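Local coordinates for hypothetical protein AF1432 (Archaeoglobus fulgidus, PDB 1YNB) that probably hydrolyses 2'-deoxyribonucleoside 5'-phosphates to deoxyribonucleosides and phosphate, as a metal-dependent HD-domain 5'-deoxynucleotidase, at residues Glu41-Ala46 against Phe73-Glu78. Sequence-based numbering, arbitrary orientation.
Sequences EHNFRA and FHDLHE. Unlike the reference sequence in segment 41-46: Asn43 (reference Ser).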
ATOM      1  N   GLU A  41      -0.606  10.255   1.385  1.00 14.47           N
ATOM      2  CA  GLU A  41       0.116   9.501   0.373  1.00 15.71           C
ATOM      3  C   GLU A  41       0.932  10.407  -0.570  1.00 14.72           C
ATOM      4  O   GLU A  41       2.045  10.054  -0.977  1.00 13.79           O
ATOM      5  CB  GLU A  41      -0.876   8.627  -0.415  1.00 15.20           C
ATOM      6  CG  GLU A  41      -1.400   7.476   0.483  1.00 13.58           C
ATOM      7  CD  GLU A  41      -2.617   6.767  -0.095  1.00 19.39           C
ATOM      8  OE1 GLU A  41      -3.363   7.409  -0.873  1.00 16.26           O
ATOM      9  OE2 GLU A  41      -2.835   5.590   0.257  1.00 16.53           O
ATOM     10  N   HIS A  42       0.358  11.559  -0.949  1.00 14.95           N
ATOM     11  CA  HIS A  42       1.086  12.531  -1.785  1.00 16.58           C
ATOM     12  C   HIS A  42       2.392  12.976  -1.030  1.00 17.62           C
ATOM     13  O   HIS A  42       3.467  12.971  -1.612  1.00 18.45           O
ATOM     14  CB  HIS A  42       0.200  13.768  -2.036  1.00 14.39           C
ATOM     15  CG  HIS A  42       0.944  14.967  -2.542  1.00 12.35           C
ATOM     16  ND1 HIS A  42       1.655  14.958  -3.716  1.00 13.20           N
ATOM     17  CD2 HIS A  42       1.095  16.209  -2.014  1.00 15.43           C
ATOM     18  CE1 HIS A  42       2.214  16.147  -3.902  1.00 15.90           C
ATOM     19  NE2 HIS A  42       1.887  16.924  -2.886  1.00 14.55           N
ATOM     20  N   ASN A  43       2.264  13.347   0.245  1.00 19.67           N
ATOM     21  CA  ASN A  43       3.421  13.823   1.058  1.00 19.77           C
ATOM     22  C   ASN A  43       4.471  12.732   1.223  1.00 20.43           C
ATOM     23  O   ASN A  43       5.688  12.992   1.224  1.00 20.00           O
ATOM     24  CB  ASN A  43       2.961  14.229   2.445  1.00 19.65           C
ATOM     25  CG  ASN A  43       2.010  15.395   2.428  1.00 21.36           C
ATOM     26  OD1 ASN A  43       1.157  15.514   3.315  1.00 25.68           O
ATOM     27  ND2 ASN A  43       2.153  16.278   1.443  1.00 23.81           N
ATOM     28  N   PHE A  44       4.000  11.504   1.412  1.00 17.41           N
ATOM     29  CA  PHE A  44       4.896  10.368   1.533  1.00 16.64           C
ATOM     30  C   PHE A  44       5.814  10.289   0.341  1.00 18.49           C
ATOM     31  O   PHE A  44       7.047  10.275   0.487  1.00 18.10           O
ATOM     32  CB  PHE A  44       4.087   9.045   1.632  1.00 15.36           C
ATOM     33  CG  PHE A  44       4.919   7.795   1.462  1.00 17.30           C
ATOM     34  CD1 PHE A  44       5.786   7.356   2.499  1.00 16.38           C
ATOM     35  CD2 PHE A  44       4.866   7.051   0.266  1.00 18.73           C
ATOM     36  CE1 PHE A  44       6.557   6.226   2.328  1.00 18.07           C
ATOM     37  CE2 PHE A  44       5.657   5.896   0.093  1.00 18.64           C
ATOM     38  CZ  PHE A  44       6.514   5.488   1.148  1.00 17.50           C
ATOM     39  N   ARG A  45       5.232  10.194  -0.863  1.00 16.02           N
ATOM     40  CA  ARG A  45       6.102  10.049  -2.001  1.00 14.51           C
ATOM     41  C   ARG A  45       6.841  11.339  -2.336  1.00 14.35           C
ATOM     42  O   ARG A  45       7.975  11.274  -2.811  1.00 17.42           O
ATOM     43  CB  ARG A  45       5.358   9.519  -3.231  1.00 15.57           C
ATOM     44  CG  ARG A  45       6.314   9.229  -4.375  1.00 14.54           C
ATOM     45  CD  ARG A  45       5.774   8.299  -5.437  1.00 18.31           C
ATOM     46  NE  ARG A  45       4.580   8.852  -6.094  1.00 17.54           N
ATOM     47  CZ  ARG A  45       4.039   8.322  -7.195  1.00 17.85           C
ATOM     48  NH1 ARG A  45       4.580   7.259  -7.755  1.00 17.27           N
ATOM     49  NH2 ARG A  45       2.932   8.839  -7.711  1.00 16.31           N
ATOM     50  N   ALA A  46       6.223  12.487  -2.066  1.00 14.54           N
ATOM     51  CA  ALA A  46       6.912  13.737  -2.366  1.00 14.47           C
ATOM     52  C   ALA A  46       8.161  13.821  -1.461  1.00 17.86           C
ATOM     53  O   ALA A  46       9.205  14.348  -1.897  1.00 19.39           O
ATOM     54  CB  ALA A  46       6.002  14.918  -2.101  1.00 15.66           C
ATOM     55  N   PHE A  73       6.006  17.995   6.095  1.00 27.59           N
ATOM     56  CA  PHE A  73       5.265  19.077   6.743  1.00 29.10           C
ATOM     57  C   PHE A  73       4.633  20.072   5.776  1.00 30.35           C
ATOM     58  O   PHE A  73       3.909  20.987   6.195  1.00 30.64           O
ATOM     59  CB  PHE A  73       6.199  19.852   7.690  1.00 30.45           C
ATOM     60  CG  PHE A  73       6.486  19.135   8.971  1.00 30.70           C
ATOM     61  CD1 PHE A  73       5.636  19.295  10.076  1.00 32.42           C
ATOM     62  CD2 PHE A  73       7.533  18.232   9.057  1.00 30.22           C
ATOM     63  CE1 PHE A  73       5.838  18.544  11.254  1.00 32.86           C
ATOM     64  CE2 PHE A  73       7.752  17.474  10.229  1.00 32.46           C
ATOM     65  CZ  PHE A  73       6.898  17.632  11.325  1.00 31.80           C
ATOM     66  N   HIS A  74       4.897  19.898   4.490  1.00 31.57           N
ATOM     67  CA  HIS A  74       4.425  20.820   3.472  1.00 33.87           C
ATOM     68  C   HIS A  74       2.930  21.136   3.440  1.00 34.20           C
ATOM     69  O   HIS A  74       2.544  22.300   3.420  1.00 34.84           O
ATOM     70  CB  HIS A  74       4.898  20.340   2.099  1.00 36.15           C
ATOM     71  CG  HIS A  74       4.790  21.378   1.027  1.00 38.98           C
ATOM     72  ND1 HIS A  74       4.557  21.062  -0.297  1.00 38.98           N
ATOM     73  CD2 HIS A  74       4.911  22.725   1.079  1.00 39.09           C
ATOM     74  CE1 HIS A  74       4.540  22.173  -1.013  1.00 41.21           C
ATOM     75  NE2 HIS A  74       4.752  23.196  -0.201  1.00 39.65           N
ATOM     76  N   ASP A  75       2.061  20.138   3.448  1.00 33.99           N
ATOM     77  CA  ASP A  75       0.638  20.483   3.410  1.00 34.87           C
ATOM     78  C   ASP A  75      -0.010  20.222   4.731  1.00 33.99           C
ATOM     79  O   ASP A  75      -1.219  20.135   4.811  1.00 34.77           O
ATOM     80  CB  ASP A  75      -0.093  19.654   2.346  1.00 35.58           C
ATOM     81  CG  ASP A  75       0.603  19.682   1.030  1.00 36.67           C
ATOM     82  OD1 ASP A  75       1.036  20.787   0.617  1.00 37.90           O
ATOM     83  OD2 ASP A  75       0.719  18.603   0.412  1.00 36.32           O
ATOM     84  N   LEU A  76       0.786  20.123   5.788  1.00 32.92           N
ATOM     85  CA  LEU A  76       0.217  19.772   7.058  1.00 32.54           C
ATOM     86  C   LEU A  76      -1.010  20.558   7.452  1.00 32.24           C
ATOM     87  O   LEU A  76      -1.967  20.001   8.000  1.00 33.40           O
ATOM     88  CB  LEU A  76       1.293  19.849   8.139  1.00 32.96           C
ATOM     89  CG  LEU A  76       1.275  18.589   9.000  1.00 34.41           C
ATOM     90  CD1 LEU A  76       1.329  17.341   8.103  1.00 33.59           C
ATOM     91  CD2 LEU A  76       2.463  18.600   9.965  1.00 35.67           C
ATOM     92  N   HIS A  77      -1.004  21.849   7.174  1.00 30.84           N
ATOM     93  CA  HIS A  77      -2.154  22.669   7.541  1.00 32.27           C
ATOM     94  C   HIS A  77      -3.431  22.219   6.821  1.00 29.87           C
ATOM     95  O   HIS A  77      -4.518  22.527   7.275  1.00 30.95           O
ATOM     96  CB  HIS A  77      -1.868  24.141   7.229  1.00 33.74           C
ATOM     97  CG  HIS A  77      -1.612  24.392   5.783  1.00 34.95           C
ATOM     98  ND1 HIS A  77      -2.615  24.739   4.902  1.00 37.63           N
ATOM     99  CD2 HIS A  77      -0.500  24.214   5.035  1.00 35.01           C
ATOM    100  CE1 HIS A  77      -2.132  24.753   3.672  1.00 35.25           C
ATOM    101  NE2 HIS A  77      -0.852  24.433   3.724  1.00 36.44           N
ATOM    102  N   GLU A  78      -3.304  21.493   5.711  1.00 28.58           N
ATOM    103  CA  GLU A  78      -4.506  21.044   4.984  1.00 29.47           C
ATOM    104  C   GLU A  78      -5.391  20.113   5.839  1.00 29.43           C
ATOM    105  O   GLU A  78      -6.555  19.808   5.482  1.00 29.78           O
ATOM    106  CB  GLU A  78      -4.108  20.370   3.668  1.00 29.62           C
ATOM    107  CG  GLU A  78      -3.493  21.355   2.662  1.00 31.38           C
ATOM    108  CD  GLU A  78      -3.168  20.726   1.317  1.00 32.06           C
ATOM    109  OE1 GLU A  78      -3.196  19.480   1.200  1.00 31.49           O
ATOM    110  OE2 GLU A  78      -2.860  21.481   0.364  1.00 32.65           O
TER
HETATM  111  O   HOH W   1       2.946  18.818  -0.957  1.00 41.93           O
HETATM  112  O   HOH W   2       1.971  17.576   4.971  1.00 38.17           O
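Helix 39-56 at Asn43 faces the loop after helix 61-73, which is built of two type I turns, Phe73-Leu76 and Asp75-Glu78; the CA atoms of Asn43 and His74 are 7.5 Å apart. His42, His74 and Asp75 converge with Asp124 in a pattern consistent with the metal site of HD-domain hydrolases, although no metal is bound to them here. A water lies 2.9 Å from His42 NE2 and 2.8 Å from His74 ND1, and donates to Asp75 OD2 at 2.6 Å. The His42 ring, whose ND1 bonds to Glu127, presents its CD2 edge to Asp75 OD2, ring and carboxylate being nearly coplanar (9°). With CG anti to its carbonyl carbon (chi1 -64°), Asn43 sends ND2 to the same oxygen, 2.9 Å away; OD2 lies in the amide plane, yet the N-H arrives from above the carboxylate plane. Replacing Asp75 by alanine removes the carboxylate, which is likely to leave Asn43 ND2 without its acceptor and the water between the two histidines less firmly held. The other end of the Asn43 amide reaches the loop backbone through a second water, which donates to OD1 at 2.8 Å and accepts from Asp75 N at 3.0 Å.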